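Local coordinates for chitinase (PDB 4TXG), which probably hydrolyses glycosidic bonds of chitin, as a family 18 glycoside hydrolase, and probably binds chitin through a carbohydrate-binding module, at residues L199-T204 / T248-G253; D496-I501 / V575-E580; A655-G660 / Y769-N774; F661-F666 / L755-Y760. One frame throughout, in Å; residues are numbered along the deposited sequence.

Interaction 1. Residues L199-T204 / T248-G253; sequences LSVNET and TLISVG
Val201, which meets Ile250 across this contact, has its backbone N tied to Glu203 OE1 at 2.9 Å. The carboxylate oxygen is met nearly along its C-O axis. One residue on, Asn202 N donates to Ser200 OG at 3.0 Å with an N-H...O angle of 165°, which makes an ST turn. The two bonds fold the chain just after strand 199-200.

The contact with strand 247-253 is apolar. Leu199 slants against Val252, with its CD1 3.7 Å from Val252 CG2. The same methyl is 4.2 Å from Ile250 CG2. Val201 and Ile250 approach end on, Val201 CG1 lying 4.1 Å from Ile250 CD1. Ile250 carries CG1 on the far side from the backbone N (chi1 -180°), which sends CD1 out toward Val201.

Strand 247-253 is one of the parallel strands of the TIM barrel. Ile250 and Val252 also touch Val309 of the next strand, while Leu199 packs on Phe293 and Phe300 of helix 287-304. The contact therefore belongs to the layer between strands and helices. Ser251 points away from this layer and its OG bonds Asp310 OD2. It opens the SxGG signature of family 18, and Asp310 belongs to the DxxDxDxE signature.

No hydrogen bond joins the two segments. Methyl contacts in a largely buried setting hold them by dispersion, while the polar bonds within residues 199-204 set the local shape of the chain.

Interaction 2. Residues D496-I501 / V575-E580; sequences DGAVGI and VFLSTE
A four-stranded antiparallel sheet, inserted in the family 18 region between barrel strand 457-462 and helix 582-594, supplies one side of this contact through strand 575-578. Val575 and Leu577 of that strand meet Ala498, which lies in a long loop.

The Ala498 CB methyl does all the touching from its side. It is 4.2 Å from Leu577 CD2 and 4.4 Å from Val575 CG1. Those two methyls are themselves 4.1 Å apart, Val575 CG1 to Leu577 CD2, giving a small triangle of carbon atoms. Leu577 has CG opposite its carbonyl carbon (chi1 -63°) and an extended chi2 of 174°. This carries its end closer to the loop than its CB direction alone would suggest. The three residues are buried, and no hydrogen bond crosses between the segments.

The loop is held from elsewhere. Backbone bonds join Ala498 to Gly467, on edge strand 466-468, and to the chain at Gly517 and Gly518. Leu528 of helix 522-530 also packs on Leu577. On the other face of strand 575-578, the ring of Phe576 stacks with Trp567.

The contact is small, with 74 Å² buried. An added antiparallel sheet after the seventh barrel strand is consistent with the chitinase insertion domain found in many family 18 enzymes.

Interaction 3. Residues A655-G660 / Y769-N774; sequences AAIDVG and YTVGLN
No ring takes part in the touching between Ile657, Val659, Val771 and Leu773. The nearby flat group is Tyr769, whose ring stacks with Phe661 and meets Phe697 with the planes at about 45°. The rings lie next to the aliphatic contact, further along the strands.

The fold is a beta sandwich. Residues 655-660 form an edge segment that changes sheets. Strand 656-657 runs beside strand 776-780 in the larger sheet, and strand 659-664 belongs to the smaller one. Asp658 sits at the switch as the centre of an inverse gamma turn, with a weak bond from Val659 N to Ile657 O. Its carboxylate has a salt bridge with Arg684.

Strand 767-773 also lies in the larger sheet, with strand 776-780 between it and strand 656-657. The Ile657 contacts therefore pass over a strand of one sheet, and the Val659 contact joins the two sheets. Ile657 CG2 lies 3.8 Å from Val771 CG2 and also 3.8 Å from Val771 CB. Its longer branch is extended, with CG1 across from the backbone N (chi1 -173°) and chi2 at 173°. That places CD1 3.9 Å from Leu773 CD2. Ile657 crosses both side chains at about a right angle.

All four touching residues are buried. Val771 packs on Phe695 as well, and Leu773 on Pro690 and Leu790. No hydrogen bond passes between the segments. Val771 CG2 thus touches both sides of the sheet switch, meeting Ile657 before the turn and Val659 after it, where Val659 CB is 4.1 Å away.

Interaction 4. Residues F661-F666 / L755-Y760; sequences FSLGGF and LDVVYY
Leu663 uses both of its methyl groups, one on Val757 and one on Tyr759. Its CD2 is 4.0 Å from Val757 CG2, the two side chains crossing at about a right angle. Its CD1 comes 4.0 Å from Tyr759 OH and 4.3 Å from Tyr759 CE1, approaching the tyrosine ring obliquely. Leu663 and Tyr759 reach in from opposite directions.

Phe666 closes the group. Tyr759 OH lies at the edge of the phenylalanine ring and in its plane, 3.7 Å from Phe666 CE1 and 3.7 Å from Phe666 CZ. This is edge packing of a hydroxyl oxygen against ring carbons. No hydrogen bond joins the two segments.

Tyr759 holds CG between its own backbone N and carbonyl carbon (chi1 51°), and from there the ring extends toward Leu663. On the other segment, the chain turns at Gly665, which has a positive phi of 65°. Phe666 follows, and the end of its side chain comes back toward Tyr759.

Further out, Leu679 of strand 678-683 touches Leu663. Pro677 packs on Phe666, and Ile675 on Tyr759. Past the strand end, Tyr760 O accepts a hydrogen bond from Arg378 NH2, which ties this end to the family 18 region. Leu663 and Val757 meet across strand 678-683, and Phe666 and Tyr759 extend the contact past the strand ends. Strands 659-664 and 752-758 flank strand 678-683, antiparallel to it, in the smaller sheet of the C-terminal beta sandwich.

Overall arrangement
Interactions 1 and 2 lie in the family 18 region, about 31 Å apart between centres. Interaction 1 is in the barrel wall. Interaction 2 is in the inserted sheet. Interactions 3 and 4 share the C-terminal sandwich and both use strand 659-664. They touch through the aromatic stack. Interactions 2 and 3 lie on opposite sides of the chain's centre. The first three contacts are buried and purely aliphatic across their segments. Interaction 3 sits fully buried at a sheet switch. Interaction 4 has a partly exposed setting at the strand ends and adds aromatic rings and a hydroxyl. None has a hydrogen bond between its segments.

Interaction 1. Residues L199-T204 / T248-G253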
loop_
_atom_site.group_PDB
_atom_site.type_symbol
_atom_site.label_atom_id
_atom_site.label_comp_id
_atom_site.label_asym_id
_atom_site.label_seq_id
_atom_site.Cartn_x
_atom_site.Cartn_y
_atom_site.Cartn_z
ATOM N N LEU A 199 10.016 -0.806 -18.267
ATOM C CA LEU A 199 10.309 -1.489 -17.015
ATOM C C LEU A 199 11.722 -2.097 -17.094
ATOM O O LEU A 199 12.045 -2.790 -18.053
ATOM C CB LEU A 199 9.234 -2.557 -16.767
ATOM C CG LEU A 199 9.163 -3.248 -15.401
ATOM C CD1 LEU A 199 7.783 -3.847 -15.216
ATOM C CD2 LEU A 199 10.234 -4.329 -15.282
ATOM N N SER A 200 12.566 -1.846 -16.094
ATOM C CA SER A 200 13.953 -2.322 -16.166
ATOM C C SER A 200 14.518 -2.747 -14.819
ATOM O O SER A 200 14.232 -2.127 -13.802
ATOM C CB SER A 200 14.856 -1.229 -16.760
ATOM O OG SER A 200 16.220 -1.645 -16.795
ATOM N N VAL A 201 15.334 -3.798 -14.826
ATOM C CA VAL A 201 16.164 -4.127 -13.671
ATOM C C VAL A 201 17.633 -4.147 -14.101
ATOM O O VAL A 201 18.459 -4.806 -13.468
ATOM C CB VAL A 201 15.786 -5.504 -13.038
ATOM C CG1 VAL A 201 14.403 -5.442 -12.351
ATOM C CG2 VAL A 201 15.831 -6.617 -14.079
ATOM N N ASN A 202 17.949 -3.420 -15.175
ATOM C CA ASN A 202 19.293 -3.436 -15.754
ATOM C C ASN A 202 19.745 -4.859 -16.044
ATOM O O ASN A 202 20.883 -5.228 -15.752
ATOM C CB ASN A 202 20.313 -2.762 -14.833
ATOM C CG ASN A 202 20.255 -1.259 -14.912
ATOM O OD1 ASN A 202 20.777 -0.655 -15.854
ATOM N ND2 ASN A 202 19.622 -0.645 -13.931
ATOM N N GLU A 203 18.824 -5.651 -16.588
ATOM C CA GLU A 203 19.088 -7.051 -16.896
ATOM C C GLU A 203 20.295 -7.256 -17.823
ATOM O O GLU A 203 20.895 -8.327 -17.819
ATOM C CB GLU A 203 17.836 -7.689 -17.511
ATOM C CG GLU A 203 17.159 -6.853 -18.604
ATOM C CD GLU A 203 15.927 -6.070 -18.108
ATOM O OE1 GLU A 203 16.072 -5.156 -17.260
ATOM O OE2 GLU A 203 14.805 -6.363 -18.584
ATOM N N THR A 204 20.660 -6.241 -18.604
ATOM C CA THR A 204 21.790 -6.372 -19.518
ATOM C C THR A 204 23.122 -5.911 -18.919
ATOM O O THR A 204 24.169 -6.040 -19.555
ATOM C CB THR A 204 21.556 -5.579 -20.822
ATOM O OG1 THR A 204 21.490 -4.180 -20.525
ATOM C CG2 THR A 204 20.267 -6.026 -21.493
ATOM N N THR A 248 5.008 -14.714 -7.813
ATOM C CA THR A 248 6.014 -13.653 -7.770
ATOM C C THR A 248 5.573 -12.456 -8.606
ATOM O O THR A 248 4.997 -12.607 -9.689
ATOM C CB THR A 248 7.401 -14.139 -8.250
ATOM O OG1 THR A 248 7.305 -14.693 -9.570
ATOM C CG2 THR A 248 7.945 -15.190 -7.292
ATOM N N LEU A 249 5.820 -11.260 -8.075
ATOM C CA LEU A 249 5.490 -10.031 -8.779
ATOM C C LEU A 249 6.706 -9.117 -8.803
ATOM O O LEU A 249 7.495 -9.096 -7.856
ATOM C CB LEU A 249 4.302 -9.311 -8.121
ATOM C CG LEU A 249 2.959 -10.059 -8.206
ATOM C CD1 LEU A 249 2.752 -10.928 -6.975
ATOM C CD2 LEU A 249 1.804 -9.089 -8.379
ATOM N N ILE A 250 6.863 -8.378 -9.892
ATOM C CA ILE A 250 7.949 -7.409 -9.982
ATOM C C ILE A 250 7.451 -6.044 -9.486
ATOM O O ILE A 250 6.471 -5.493 -10.007
ATOM C CB ILE A 250 8.516 -7.338 -11.435
ATOM C CG1 ILE A 250 9.661 -6.321 -11.524
ATOM C CG2 ILE A 250 7.407 -7.063 -12.480
ATOM C CD1 ILE A 250 10.874 -6.674 -10.632
ATOM N N SER A 251 8.093 -5.519 -8.442
ATOM C CA SER A 251 7.716 -4.200 -7.935
ATOM C C SER A 251 8.516 -3.120 -8.646
ATOM O O SER A 251 9.728 -3.242 -8.819
ATOM C CB SER A 251 7.925 -4.095 -6.428
ATOM O OG SER A 251 7.170 -5.074 -5.756
ATOM N N VAL A 252 7.826 -2.059 -9.048
ATOM C CA VAL A 252 8.444 -1.008 -9.841
ATOM C C VAL A 252 8.348 0.321 -9.095
ATOM O O VAL A 252 7.257 0.741 -8.721
ATOM C CB VAL A 252 7.765 -0.868 -11.219
ATOM C CG1 VAL A 252 8.560 0.099 -12.118
ATOM C CG2 VAL A 252 7.604 -2.237 -11.879
ATOM N N GLY A 253 9.490 0.966 -8.865
ATOM C CA GLY A 253 9.500 2.266 -8.209
ATOM C C GLY A 253 10.133 2.257 -6.826
ATOM O O GLY A 253 11.329 1.997 -6.674
#

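Interaction 2. Residues D496-I501 / V575-E580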
loop_
_atom_site.group_PDB
_atom_site.type_symbol
_atom_site.label_atom_id
_atom_site.label_comp_id
_atom_site.label_asym_id
_atom_site.label_seq_id
_atom_site.Cartn_x
_atom_site.Cartn_y
_atom_site.Cartn_z
ATOM N N ASP A 496 15.823 14.131 15.233
ATOM C CA ASP A 496 17.192 13.711 15.542
ATOM C C ASP A 496 17.264 12.191 15.445
ATOM O O ASP A 496 17.007 11.500 16.421
ATOM C CB ASP A 496 17.600 14.190 16.937
ATOM C CG ASP A 496 19.105 14.293 17.119
ATOM O OD1 ASP A 496 19.865 13.915 16.204
ATOM O OD2 ASP A 496 19.530 14.754 18.197
ATOM N N GLY A 497 17.582 11.679 14.259
ATOM C CA GLY A 497 17.577 10.241 14.025
ATOM C C GLY A 497 18.608 9.499 14.852
ATOM O O GLY A 497 19.703 10.004 15.081
ATOM N N ALA A 498 18.259 8.300 15.308
ATOM C CA ALA A 498 19.201 7.507 16.090
ATOM C C ALA A 498 20.330 7.030 15.183
ATOM O O ALA A 498 20.144 6.877 13.972
ATOM C CB ALA A 498 18.499 6.333 16.755
ATOM N N VAL A 499 21.504 6.816 15.765
ATOM C CA VAL A 499 22.707 6.575 14.977
ATOM C C VAL A 499 23.503 5.379 15.481
ATOM O O VAL A 499 23.208 4.823 16.535
ATOM C CB VAL A 499 23.643 7.823 14.977
ATOM C CG1 VAL A 499 22.970 9.033 14.288
ATOM C CG2 VAL A 499 24.078 8.176 16.401
ATOM N N GLY A 500 24.508 4.984 14.705
ATOM C CA GLY A 500 25.467 3.976 15.138
ATOM C C GLY A 500 24.840 2.613 15.367
ATOM O O GLY A 500 24.223 2.050 14.465
ATOM N N ILE A 501 24.990 2.091 16.582
ATOM C CA ILE A 501 24.453 0.769 16.917
ATOM C C ILE A 501 22.925 0.784 16.880
ATOM O O ILE A 501 22.282 -0.268 16.802
ATOM C CB ILE A 501 24.945 0.301 18.307
ATOM C CG1 ILE A 501 24.703 -1.203 18.497
ATOM C CG2 ILE A 501 24.303 1.137 19.416
ATOM C CD1 ILE A 501 25.356 -1.785 19.747
ATOM N N VAL A 575 16.849 7.340 23.764
ATOM C CA VAL A 575 16.615 6.762 22.439
ATOM C C VAL A 575 15.311 5.959 22.418
ATOM O O VAL A 575 15.070 5.120 23.281
ATOM C CB VAL A 575 17.790 5.851 21.993
ATOM C CG1 VAL A 575 17.377 4.945 20.803
ATOM C CG2 VAL A 575 19.003 6.687 21.634
ATOM N N PHE A 576 14.468 6.264 21.435
ATOM C CA PHE A 576 13.197 5.581 21.191
ATOM C C PHE A 576 13.311 4.839 19.868
ATOM O O PHE A 576 13.529 5.472 18.833
ATOM C CB PHE A 576 12.049 6.609 21.144
ATOM C CG PHE A 576 10.677 6.031 20.851
ATOM C CD1 PHE A 576 10.301 5.671 19.560
ATOM C CD2 PHE A 576 9.731 5.934 21.864
ATOM C CE1 PHE A 576 9.024 5.173 19.301
ATOM C CE2 PHE A 576 8.450 5.449 21.601
ATOM C CZ PHE A 576 8.106 5.064 20.329
ATOM N N LEU A 577 13.166 3.516 19.888
ATOM C CA LEU A 577 13.165 2.739 18.650
ATOM C C LEU A 577 11.820 2.066 18.484
ATOM O O LEU A 577 11.440 1.244 19.310
ATOM C CB LEU A 577 14.280 1.682 18.651
ATOM C CG LEU A 577 15.714 2.208 18.706
ATOM C CD1 LEU A 577 16.694 1.058 18.861
ATOM C CD2 LEU A 577 16.023 3.000 17.452
ATOM N N SER A 578 11.084 2.423 17.433
ATOM C CA SER A 578 9.807 1.767 17.183
ATOM C C SER A 578 10.029 0.377 16.607
ATOM O O SER A 578 10.728 0.222 15.608
ATOM C CB SER A 578 8.946 2.596 16.221
ATOM O OG SER A 578 7.796 1.860 15.856
ATOM N N THR A 579 9.429 -0.630 17.228
ATOM C CA THR A 579 9.646 -2.003 16.796
ATOM C C THR A 579 8.346 -2.684 16.368
ATOM O O THR A 579 7.262 -2.098 16.421
ATOM C CB THR A 579 10.322 -2.839 17.911
ATOM O OG1 THR A 579 9.505 -2.822 19.088
ATOM C CG2 THR A 579 11.700 -2.262 18.252
ATOM N N GLU A 580 8.473 -3.923 15.917
ATOM C CA GLU A 580 7.332 -4.749 15.547
ATOM C C GLU A 580 7.732 -6.162 15.931
ATOM O O GLU A 580 8.775 -6.648 15.490
ATOM C CB GLU A 580 7.028 -4.630 14.045
ATOM C CG GLU A 580 5.768 -5.355 13.575
ATOM C CD GLU A 580 4.497 -4.547 13.813
ATOM O OE1 GLU A 580 4.203 -4.198 14.974
ATOM O OE2 GLU A 580 3.790 -4.247 12.834
#

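Interaction 3. Residues A655-G660 / Y769-N774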
loop_
_atom_site.group_PDB
_atom_site.type_symbol
_atom_site.label_atom_id
_atom_site.label_comp_id
_atom_site.label_asym_id
_atom_site.label_seq_id
_atom_site.Cartn_x
_atom_site.Cartn_y
_atom_site.Cartn_z
ATOM N N ALA A 655 -32.925 -5.877 -9.408
ATOM C CA ALA A 655 -32.950 -5.171 -10.681
ATOM C C ALA A 655 -31.980 -3.996 -10.658
ATOM O O ALA A 655 -31.602 -3.502 -9.594
ATOM C CB ALA A 655 -34.358 -4.690 -11.001
ATOM N N ALA A 656 -31.581 -3.541 -11.839
ATOM C CA ALA A 656 -30.642 -2.436 -11.921
ATOM C C ALA A 656 -31.161 -1.334 -12.830
ATOM O O ALA A 656 -32.121 -1.526 -13.572
ATOM C CB ALA A 656 -29.286 -2.927 -12.414
ATOM N N ILE A 657 -30.526 -0.170 -12.751
ATOM C CA ILE A 657 -30.821 0.925 -13.678
ATOM C C ILE A 657 -29.492 1.559 -14.058
ATOM O O ILE A 657 -28.567 1.586 -13.244
ATOM C CB ILE A 657 -31.793 1.964 -13.053
ATOM C CG1 ILE A 657 -32.230 3.005 -14.096
ATOM C CG2 ILE A 657 -31.177 2.608 -11.811
ATOM C CD1 ILE A 657 -33.323 3.956 -13.611
ATOM N N ASP A 658 -29.365 2.051 -15.288
ATOM C CA ASP A 658 -28.089 2.633 -15.706
ATOM C C ASP A 658 -28.007 4.108 -15.338
ATOM O O ASP A 658 -28.274 4.985 -16.160
ATOM C CB ASP A 658 -27.871 2.463 -17.207
ATOM C CG ASP A 658 -26.411 2.573 -17.594
ATOM O OD1 ASP A 658 -25.588 3.005 -16.749
ATOM O OD2 ASP A 658 -26.087 2.225 -18.749
ATOM N N VAL A 659 -27.661 4.357 -14.082
ATOM C CA VAL A 659 -27.405 5.701 -13.591
ATOM C C VAL A 659 -25.946 5.724 -13.157
ATOM O O VAL A 659 -25.484 4.807 -12.471
ATOM C CB VAL A 659 -28.343 6.073 -12.424
ATOM C CG1 VAL A 659 -27.956 7.418 -11.815
ATOM C CG2 VAL A 659 -29.785 6.105 -12.924
ATOM N N GLY A 660 -25.218 6.744 -13.593
ATOM C CA GLY A 660 -23.802 6.849 -13.292
ATOM C C GLY A 660 -23.523 7.887 -12.225
ATOM O O GLY A 660 -24.206 8.910 -12.151
ATOM N N TYR A 769 -24.088 1.802 -4.791
ATOM C CA TYR A 769 -25.138 2.758 -5.124
ATOM C C TYR A 769 -26.497 2.100 -5.276
ATOM O O TYR A 769 -26.609 0.994 -5.811
ATOM C CB TYR A 769 -24.794 3.489 -6.429
ATOM C CG TYR A 769 -23.576 4.379 -6.343
ATOM C CD1 TYR A 769 -22.305 3.880 -6.616
ATOM C CD2 TYR A 769 -23.704 5.721 -6.013
ATOM C CE1 TYR A 769 -21.190 4.699 -6.536
ATOM C CE2 TYR A 769 -22.602 6.539 -5.927
ATOM C CZ TYR A 769 -21.348 6.024 -6.196
ATOM O OH TYR A 769 -20.247 6.847 -6.117
ATOM N N THR A 770 -27.537 2.782 -4.810
ATOM C CA THR A 770 -28.895 2.376 -5.172
ATOM C C THR A 770 -29.707 3.570 -5.630
ATOM O O THR A 770 -29.451 4.715 -5.234
ATOM C CB THR A 770 -29.650 1.689 -4.011
ATOM O OG1 THR A 770 -29.655 2.536 -2.855
ATOM C CG2 THR A 770 -29.018 0.344 -3.666
ATOM N N VAL A 771 -30.696 3.287 -6.468
ATOM C CA VAL A 771 -31.626 4.305 -6.933
ATOM C C VAL A 771 -33.025 3.910 -6.482
ATOM O O VAL A 771 -33.507 2.828 -6.826
ATOM C CB VAL A 771 -31.574 4.464 -8.466
ATOM C CG1 VAL A 771 -32.600 5.506 -8.932
ATOM C CG2 VAL A 771 -30.160 4.853 -8.906
ATOM N N GLY A 772 -33.659 4.773 -5.692
ATOM C CA GLY A 772 -34.997 4.517 -5.197
ATOM C C GLY A 772 -35.993 5.237 -6.078
ATOM O O GLY A 772 -36.109 6.463 -6.040
ATOM N N LEU A 773 -36.715 4.462 -6.876
ATOM C CA LEU A 773 -37.526 5.006 -7.958
ATOM C C LEU A 773 -38.935 4.439 -7.924
ATOM O O LEU A 773 -39.118 3.234 -8.081
ATOM C CB LEU A 773 -36.855 4.693 -9.297
ATOM C CG LEU A 773 -37.604 4.958 -10.593
ATOM C CD1 LEU A 773 -37.960 6.424 -10.703
ATOM C CD2 LEU A 773 -36.746 4.518 -11.773
ATOM N N ASN A 774 -39.922 5.309 -7.720
ATOM C CA ASN A 774 -41.329 4.901 -7.647
ATOM C C ASN A 774 -41.577 3.663 -6.778
ATOM O O ASN A 774 -42.264 2.731 -7.192
ATOM C CB ASN A 774 -41.877 4.655 -9.053
ATOM C CG ASN A 774 -41.917 5.916 -9.885
ATOM O OD1 ASN A 774 -41.667 5.892 -11.090
ATOM N ND2 ASN A 774 -42.221 7.038 -9.239
#

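Interaction 4. Residues F661-F666 / L755-Y760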
loop_
_atom_site.group_PDB
_atom_site.type_symbol
_atom_site.label_atom_id
_atom_site.label_comp_id
_atom_site.label_asym_id
_atom_site.label_seq_id
_atom_site.Cartn_x
_atom_site.Cartn_y
_atom_site.Cartn_z
ATOM N N PHE A 661 -22.513 7.622 -11.399
ATOM C CA PHE A 661 -22.115 8.530 -10.325
ATOM C C PHE A 661 -20.612 8.754 -10.345
ATOM O O PHE A 661 -19.848 7.796 -10.476
ATOM C CB PHE A 661 -22.475 7.972 -8.946
ATOM C CG PHE A 661 -23.942 7.829 -8.688
ATOM C CD1 PHE A 661 -24.649 6.745 -9.194
ATOM C CD2 PHE A 661 -24.607 8.751 -7.896
ATOM C CE1 PHE A 661 -25.998 6.603 -8.938
ATOM C CE2 PHE A 661 -25.961 8.610 -7.638
ATOM C CZ PHE A 661 -26.656 7.536 -8.164
ATOM N N SER A 662 -20.174 9.998 -10.171
ATOM C CA SER A 662 -18.744 10.236 -9.972
ATOM C C SER A 662 -18.458 11.540 -9.242
ATOM O O SER A 662 -19.159 12.536 -9.430
ATOM C CB SER A 662 -18.003 10.226 -11.313
ATOM O OG SER A 662 -18.555 11.165 -12.213
ATOM N N LEU A 663 -17.428 11.510 -8.398
ATOM C CA LEU A 663 -16.907 12.716 -7.759
ATOM C C LEU A 663 -15.758 13.255 -8.588
ATOM O O LEU A 663 -14.894 12.492 -9.011
ATOM C CB LEU A 663 -16.435 12.425 -6.329
ATOM C CG LEU A 663 -17.484 11.990 -5.321
ATOM C CD1 LEU A 663 -16.848 11.663 -3.970
ATOM C CD2 LEU A 663 -18.530 13.100 -5.177
ATOM N N GLY A 664 -15.743 14.566 -8.819
ATOM C CA GLY A 664 -14.689 15.184 -9.603
ATOM C C GLY A 664 -14.563 16.662 -9.281
ATOM O O GLY A 664 -15.156 17.143 -8.318
ATOM N N GLY A 665 -13.780 17.387 -10.074
ATOM C CA GLY A 665 -13.562 18.799 -9.807
ATOM C C GLY A 665 -12.818 19.042 -8.504
ATOM O O GLY A 665 -13.093 20.008 -7.783
ATOM N N PHE A 666 -11.870 18.164 -8.197
ATOM C CA PHE A 666 -11.022 18.345 -7.018
ATOM C C PHE A 666 -10.024 19.477 -7.247
ATOM O O PHE A 666 -9.481 19.611 -8.342
ATOM C CB PHE A 666 -10.257 17.059 -6.690
ATOM C CG PHE A 666 -11.100 15.975 -6.068
ATOM C CD1 PHE A 666 -11.241 15.896 -4.687
ATOM C CD2 PHE A 666 -11.739 15.028 -6.860
ATOM C CE1 PHE A 666 -12.002 14.889 -4.100
ATOM C CE2 PHE A 666 -12.502 14.014 -6.278
ATOM C CZ PHE A 666 -12.637 13.949 -4.899
ATOM N N LEU A 755 -23.980 18.333 -7.937
ATOM C CA LEU A 755 -24.075 18.993 -6.645
ATOM C C LEU A 755 -22.713 18.991 -5.980
ATOM O O LEU A 755 -21.928 18.060 -6.160
ATOM C CB LEU A 755 -25.104 18.316 -5.740
ATOM C CG LEU A 755 -25.002 16.808 -5.532
ATOM C CD1 LEU A 755 -25.490 16.452 -4.136
ATOM C CD2 LEU A 755 -25.818 16.072 -6.580
ATOM N N ASP A 756 -22.436 20.040 -5.218
ATOM C CA ASP A 756 -21.186 20.124 -4.488
ATOM C C ASP A 756 -21.348 19.433 -3.147
ATOM O O ASP A 756 -22.304 19.691 -2.428
ATOM C CB ASP A 756 -20.771 21.577 -4.301
ATOM C CG ASP A 756 -20.563 22.291 -5.625
ATOM O OD1 ASP A 756 -19.783 21.781 -6.456
ATOM O OD2 ASP A 756 -21.191 23.351 -5.831
ATOM N N VAL A 757 -20.425 18.538 -2.820
ATOM C CA VAL A 757 -20.488 17.854 -1.533
ATOM C C VAL A 757 -19.302 18.294 -0.706
ATOM O O VAL A 757 -18.357 18.861 -1.240
ATOM C CB VAL A 757 -20.497 16.331 -1.688
ATOM C CG1 VAL A 757 -21.659 15.915 -2.586
ATOM C CG2 VAL A 757 -19.184 15.830 -2.262
ATOM N N VAL A 758 -19.358 18.072 0.601
ATOM C CA VAL A 758 -18.229 18.417 1.462
ATOM C C VAL A 758 -18.036 17.324 2.491
ATOM O O VAL A 758 -19.001 16.882 3.121
ATOM C CB VAL A 758 -18.426 19.759 2.200
ATOM C CG1 VAL A 758 -17.256 20.036 3.132
ATOM C CG2 VAL A 758 -18.537 20.873 1.229
ATOM N N TYR A 759 -16.799 16.865 2.640
ATOM C CA TYR A 759 -16.444 15.952 3.725
ATOM C C TYR A 759 -15.017 16.275 4.185
ATOM O O TYR A 759 -14.330 17.080 3.551
ATOM C CB TYR A 759 -16.589 14.488 3.299
ATOM C CG TYR A 759 -15.899 14.124 2.001
ATOM C CD1 TYR A 759 -16.524 14.313 0.771
ATOM C CD2 TYR A 759 -14.634 13.559 2.009
ATOM C CE1 TYR A 759 -15.890 13.974 -0.422
ATOM C CE2 TYR A 759 -13.996 13.219 0.828
ATOM C CZ TYR A 759 -14.629 13.431 -0.384
ATOM O OH TYR A 759 -13.990 13.081 -1.552
ATOM N N TYR A 760 -14.570 15.666 5.282
ATOM C CA TYR A 760 -13.427 16.228 6.001
ATOM C C TYR A 760 -12.154 15.396 6.051
ATOM O O TYR A 760 -11.094 15.932 6.380
ATOM C CB TYR A 760 -13.859 16.586 7.423
ATOM C CG TYR A 760 -14.757 17.785 7.379
ATOM C CD1 TYR A 760 -14.220 19.059 7.240
ATOM C CD2 TYR A 760 -16.138 17.647 7.396
ATOM C CE1 TYR A 760 -15.027 20.167 7.162
ATOM C CE2 TYR A 760 -16.960 18.763 7.315
ATOM C CZ TYR A 760 -16.393 20.015 7.201
ATOM O OH TYR A 760 -17.187 21.137 7.128
#